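Local coordinates for peptidoglycan synthetase penicillin-binding protein 3 (Bifidobacterium adolescentis, PDB 4YE5) that probably binds penicillin and is thought to cross-link peptidoglycan strands during cell-wall synthesis, at residues A[292-297]-A[303-308]; A[415-420]-A[451-456]. One frame throughout, in Å; residues are numbered along the deposited sequence.

Overall arrangement
Both contacts lie on the same side of the chain's centre, within the transpeptidase domain, their centres about 14 Å apart. They come in series along the chain: contact 1 joins helix 290-299 to the loop that leads into strand 308-311, and contact 2 later sets the end of helix 408-419 against the run into helix 455-470. Helix 290-299 is common to both surroundings. Ser295, on the helical segment of contact 1, packs against the side chains of Ile418 and Ile453 from contact 2, while Met461 of helix 455-470 touches Met294 and Ile418. Both contacts therefore pack around helix 290-299, which begins at the probable SxxK serine motif, and helix 455-470 reaches both.

Contact 1 (A[292-297]-A[303-308]); sequences LAMSGM and HKIDDK
Met294, a selenomethionine, meets Ile305 where the loop after helix 290-299 swings back past the helix. The chain of Met294 reaches out with CG anti to the backbone N (chi1 -174°), then bends at its last torsion, and SE lies 4.2 Å from CD1 of Ile305. The two side chains cross at about a right angle, so only the selenium and one methyl meet. This is the tight, buried part: Leu335 and Leu339 of helix 335-340, Met347 of helix 344-350 and Met461 of helix 455-470 close in around Met294. Towards the end of the helix the pairing is looser. Met297 O accepts a weak hydrogen bond from His303 N at 3.5 Å, while the selenomethionine side chain of Met297 leads away to Met347 and Ala350.

On the solvent side, Lys304 and Asp306 are exposed, and the loop is held by its own polar bonds. Asp307 OD2 takes ND1 of His303 at 2.9 Å, in the plane of the imidazole, and the backbone N of Lys304 at 2.8 Å, the donors arriving from opposite faces of the carboxylate. The ND1 bond would restrict turning of the ring, which also meets Phe309 edge-to-face; the Lys304 bond ties Asp307 to the first residue of the type I beta turn 304-307. Residues 303-308 are part of the connection from helix 290-299, which begins at the probable SxxK motif, to strand 308-311 of the transpeptidase domain.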
loop_
_atom_site.group_PDB
_atom_site.type_symbol
_atom_site.label_atom_id
_atom_site.label_comp_id
_atom_site.label_asym_id
_atom_site.label_seq_id
_atom_site.Cartn_x
_atom_site.Cartn_y
_atom_site.Cartn_z
ATOM N N LEU A 292 -22.479 7.216 9.287
ATOM C CA LEU A 292 -21.818 7.298 10.595
ATOM C C LEU A 292 -22.680 8.007 11.629
ATOM O O LEU A 292 -22.815 7.535 12.771
ATOM C CB LEU A 292 -20.468 8.020 10.503
ATOM C CG LEU A 292 -19.504 7.683 9.354
ATOM C CD1 LEU A 292 -18.104 8.140 9.718
ATOM C CD2 LEU A 292 -19.520 6.222 9.009
ATOM N N ALA A 293 -23.254 9.148 11.255
ATOM C CA ALA A 293 -24.039 9.929 12.228
ATOM C C ALA A 293 -25.326 9.211 12.631
ATOM O O ALA A 293 -25.728 9.225 13.807
ATOM C CB ALA A 293 -24.366 11.334 11.685
HETATM N N MSE A 294 -25.973 8.592 11.652
HETATM C CA MSE A 294 -27.237 7.878 11.884
HETATM C C MSE A 294 -27.034 6.632 12.722
HETATM O O MSE A 294 -27.866 6.297 13.571
HETATM C CB MSE A 294 -27.897 7.469 10.557
HETATM C CG MSE A 294 -29.291 6.848 10.733
HETATM SE SE MSE A 294 -30.204 6.432 9.052
HETATM C CE MSE A 294 -30.424 8.247 8.405
ATOM N N SER A 295 -25.942 5.919 12.456
ATOM C CA SER A 295 -25.575 4.796 13.299
ATOM C C SER A 295 -25.529 5.245 14.762
ATOM O O SER A 295 -26.017 4.532 15.664
ATOM C CB SER A 295 -24.222 4.209 12.878
ATOM O OG SER A 295 -24.337 3.562 11.621
ATOM N N GLY A 296 -24.954 6.427 14.988
ATOM C CA GLY A 296 -24.881 7.016 16.322
ATOM C C GLY A 296 -26.271 7.271 16.916
ATOM O O GLY A 296 -26.527 6.966 18.086
HETATM N N MSE A 297 -27.177 7.809 16.103
HETATM C CA MSE A 297 -28.538 8.099 16.552
HETATM C C MSE A 297 -29.268 6.849 17.010
HETATM O O MSE A 297 -29.975 6.862 18.022
HETATM C CB MSE A 297 -29.354 8.759 15.442
HETATM C CG MSE A 297 -28.838 10.114 15.043
HETATM SE SE MSE A 297 -29.846 10.754 13.537
HETATM C CE MSE A 297 -28.699 12.271 13.092
ATOM N N HIS A 303 -33.317 7.796 17.990
ATOM C CA HIS A 303 -34.432 7.442 17.124
ATOM C C HIS A 303 -34.400 5.950 16.847
ATOM O O HIS A 303 -33.396 5.284 17.122
ATOM C CB HIS A 303 -34.383 8.240 15.808
ATOM C CG HIS A 303 -34.909 9.638 15.937
ATOM N ND1 HIS A 303 -36.245 9.912 16.159
ATOM C CD2 HIS A 303 -34.283 10.837 15.905
ATOM C CE1 HIS A 303 -36.417 11.218 16.251
ATOM N NE2 HIS A 303 -35.241 11.806 16.095
ATOM N N LYS A 304 -35.513 5.423 16.344
ATOM C CA LYS A 304 -35.515 4.092 15.742
ATOM C C LYS A 304 -35.489 4.247 14.228
ATOM O O LYS A 304 -35.887 5.286 13.693
ATOM C CB LYS A 304 -36.737 3.282 16.169
ATOM C CG LYS A 304 -36.740 2.875 17.651
ATOM C CD LYS A 304 -38.140 2.449 18.077
ATOM C CE LYS A 304 -38.260 2.367 19.600
ATOM N NZ LYS A 304 -37.104 1.639 20.207
ATOM N N ILE A 305 -35.042 3.199 13.550
ATOM C CA ILE A 305 -34.779 3.243 12.113
ATOM C C ILE A 305 -36.066 3.504 11.322
ATOM O O ILE A 305 -36.037 4.063 10.230
ATOM C CB ILE A 305 -34.100 1.923 11.635
ATOM C CG1 ILE A 305 -33.605 2.051 10.195
ATOM C CG2 ILE A 305 -35.040 0.723 11.808
ATOM C CD1 ILE A 305 -32.638 3.166 10.014
ATOM N N ASP A 306 -37.203 3.115 11.879
ATOM C CA ASP A 306 -38.459 3.335 11.177
ATOM C C ASP A 306 -39.276 4.524 11.704
ATOM O O ASP A 306 -40.459 4.629 11.401
ATOM C CB ASP A 306 -39.299 2.054 11.139
ATOM C CG ASP A 306 -39.644 1.539 12.526
ATOM O OD1 ASP A 306 -39.105 2.069 13.527
ATOM O OD2 ASP A 306 -40.452 0.592 12.609
ATOM N N ASP A 307 -38.642 5.418 12.470
ATOM C CA ASP A 307 -39.321 6.630 12.958
ATOM C C ASP A 307 -39.761 7.502 11.791
ATOM O O ASP A 307 -39.039 7.634 10.813
ATOM C CB ASP A 307 -38.412 7.449 13.880
ATOM C CG ASP A 307 -38.401 6.926 15.314
ATOM O OD1 ASP A 307 -39.274 6.103 15.658
ATOM O OD2 ASP A 307 -37.527 7.348 16.099
ATOM N N LYS A 308 -40.935 8.108 11.909
ATOM C CA LYS A 308 -41.529 8.854 10.807
ATOM C C LYS A 308 -41.262 10.345 10.936
ATOM O O LYS A 308 -41.457 10.934 12.000
ATOM C CB LYS A 308 -43.040 8.622 10.768
ATOM C CG LYS A 308 -43.462 7.170 10.593
ATOM C CD LYS A 308 -44.989 7.055 10.643
ATOM C CE LYS A 308 -45.455 5.633 10.379
ATOM N NZ LYS A 308 -44.907 4.662 11.373
#

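Contact 2 (A[415-420]-A[451-456]); sequences ISVIAN and RVIDES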
loop_
_atom_site.group_PDB
_atom_site.type_symbol
_atom_site.label_atom_id
_atom_site.label_comp_id
_atom_site.label_asym_id
_atom_site.label_seq_id
_atom_site.Cartn_x
_atom_site.Cartn_y
_atom_site.Cartn_z
ATOM N N ILE A 415 -17.326 2.157 6.521
ATOM C CA ILE A 415 -18.409 1.386 5.918
ATOM C C ILE A 415 -18.325 -0.110 6.250
ATOM O O ILE A 415 -19.353 -0.777 6.438
ATOM C CB ILE A 415 -18.445 1.608 4.397
ATOM C CG1 ILE A 415 -18.836 3.068 4.109
ATOM C CG2 ILE A 415 -19.406 0.620 3.713
ATOM C CD1 ILE A 415 -20.235 3.452 4.645
ATOM N N SER A 416 -17.110 -0.640 6.340
ATOM C CA SER A 416 -16.936 -2.050 6.686
ATOM C C SER A 416 -17.578 -2.362 8.037
ATOM O O SER A 416 -18.039 -3.486 8.272
ATOM C CB SER A 416 -15.452 -2.430 6.745
ATOM O OG SER A 416 -14.929 -2.147 8.029
ATOM N N VAL A 417 -17.617 -1.367 8.920
ATOM C CA VAL A 417 -18.206 -1.573 10.259
ATOM C C VAL A 417 -19.655 -2.053 10.142
ATOM O O VAL A 417 -20.086 -2.956 10.873
ATOM C CB VAL A 417 -18.195 -0.276 11.116
ATOM C CG1 VAL A 417 -19.066 -0.438 12.368
ATOM C CG2 VAL A 417 -16.786 0.094 11.489
ATOM N N ILE A 418 -20.406 -1.449 9.222
ATOM C CA ILE A 418 -21.795 -1.862 8.990
ATOM C C ILE A 418 -21.882 -3.273 8.383
ATOM O O ILE A 418 -22.835 -4.022 8.620
ATOM C CB ILE A 418 -22.528 -0.885 8.020
ATOM C CG1 ILE A 418 -22.334 0.580 8.442
ATOM C CG2 ILE A 418 -23.987 -1.244 7.883
ATOM C CD1 ILE A 418 -22.681 0.876 9.896
ATOM N N ALA A 419 -20.916 -3.602 7.544
ATOM C CA ALA A 419 -20.857 -4.926 6.901
ATOM C C ALA A 419 -20.436 -6.024 7.855
ATOM O O ALA A 419 -20.770 -7.204 7.655
ATOM C CB ALA A 419 -19.864 -4.869 5.701
ATOM N N ASN A 420 -19.656 -5.646 8.866
ATOM C CA ASN A 420 -19.017 -6.609 9.749
ATOM C C ASN A 420 -19.667 -6.641 11.146
ATOM O O ASN A 420 -18.983 -6.742 12.166
ATOM C CB ASN A 420 -17.513 -6.301 9.859
ATOM C CG ASN A 420 -16.717 -7.472 10.396
ATOM O OD1 ASN A 420 -17.047 -8.618 10.134
ATOM N ND2 ASN A 420 -15.665 -7.186 11.157
ATOM N N ARG A 451 -15.735 -2.881 19.059
ATOM C CA ARG A 451 -17.138 -2.732 18.693
ATOM C C ARG A 451 -17.481 -1.252 18.588
ATOM O O ARG A 451 -17.316 -0.506 19.560
ATOM C CB ARG A 451 -18.072 -3.402 19.711
ATOM C CG ARG A 451 -19.570 -3.143 19.409
ATOM C CD ARG A 451 -20.504 -4.225 20.005
ATOM N NE ARG A 451 -20.126 -5.564 19.558
ATOM C CZ ARG A 451 -20.402 -6.069 18.357
ATOM N NH1 ARG A 451 -21.070 -5.351 17.457
ATOM N NH2 ARG A 451 -20.009 -7.295 18.055
ATOM N N VAL A 452 -17.990 -0.838 17.429
ATOM C CA VAL A 452 -18.385 0.560 17.226
ATOM C C VAL A 452 -19.860 0.770 17.585
ATOM O O VAL A 452 -20.217 1.765 18.225
ATOM C CB VAL A 452 -18.113 1.019 15.766
ATOM C CG1 VAL A 452 -18.571 2.450 15.562
ATOM C CG2 VAL A 452 -16.619 0.885 15.426
ATOM N N ILE A 453 -20.706 -0.177 17.170
ATOM C CA ILE A 453 -22.150 -0.137 17.411
ATOM C C ILE A 453 -22.643 -1.564 17.652
ATOM O O ILE A 453 -21.958 -2.534 17.290
ATOM C CB ILE A 453 -22.935 0.419 16.188
ATOM C CG1 ILE A 453 -22.421 -0.235 14.897
ATOM C CG2 ILE A 453 -22.803 1.950 16.090
ATOM C CD1 ILE A 453 -23.158 0.220 13.629
ATOM N N ASP A 454 -23.834 -1.688 18.233
ATOM C CA ASP A 454 -24.441 -3.000 18.418
ATOM C C ASP A 454 -24.640 -3.677 17.064
ATOM O O ASP A 454 -24.883 -3.001 16.058
ATOM C CB ASP A 454 -25.798 -2.888 19.124
ATOM C CG ASP A 454 -25.687 -2.419 20.564
ATOM O OD1 ASP A 454 -24.564 -2.226 21.087
ATOM O OD2 ASP A 454 -26.753 -2.276 21.187
ATOM N N GLU A 455 -24.555 -5.007 17.049
ATOM C CA GLU A 455 -24.829 -5.791 15.846
ATOM C C GLU A 455 -26.242 -5.528 15.296
ATOM O O GLU A 455 -26.463 -5.473 14.083
ATOM C CB GLU A 455 -24.637 -7.287 16.132
ATOM C CG GLU A 455 -24.923 -8.190 14.942
ATOM C CD GLU A 455 -24.550 -9.653 15.195
ATOM O OE1 GLU A 455 -23.657 -9.934 16.032
ATOM O OE2 GLU A 455 -25.171 -10.524 14.563
ATOM N N SER A 456 -27.201 -5.333 16.184
ATOM C CA SER A 456 -28.555 -5.079 15.729
ATOM C C SER A 456 -28.631 -3.700 15.026
ATOM O O SER A 456 -29.346 -3.520 14.047
ATOM C CB SER A 456 -29.526 -5.180 16.907
ATOM O OG SER A 456 -29.181 -4.257 17.921
#
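Val417 and Val452 form the first of three apolar pairs that seat the end of helix 408-419 against the run into helix 455-470, a helix-to-loop packing inside the penicillin-binding transpeptidase fold. Both valines direct their CB atoms at the opposing segment and cross at about a right angle. The bump is CG1 of Val417: it lies against the branch point of Val452, 3.8 Å from CB, and CG1 of Ile453 lies beside it at 4.2 Å. It thus enters the shallow hollow between two consecutive side chains. The second methyl of Val417, CG2, faces CG2 of Val452 at 4.0 Å and widens the meeting. Phe366 and Lys424 touch both valines.

One residue further along the helix, Ile418 points its CB away from the partner segment, yet its chain turns back. With CG1 anti to the carbonyl carbon (chi1 -49°), CD1 of Ile418 lies 3.8 Å from CD1 of Ile453, the two side chains meeting obliquely. Ile453 makes its approach with CG1 held between the backbone N and the carbonyl carbon (chi1 46°), and an extended second torsion carries CD1 forward. Val291 touches Ile418 and Gln299 touches Ile453, while Met461, Leu462 and Met465 also pack on Ile418, so helices 290-299 and 455-470 both pack on this pair.

No hydrogen bond joins the two segments; the fit rests on shape. The loop's backbone is instead braced by Arg451, whose guanidinium turns back and donates from its edge, through NH1, to the carbonyl of Ile453. That bond runs in the carbonyl plane and nearly in the guanidinium plane, with NH1 3.0 Å from O of Ile453.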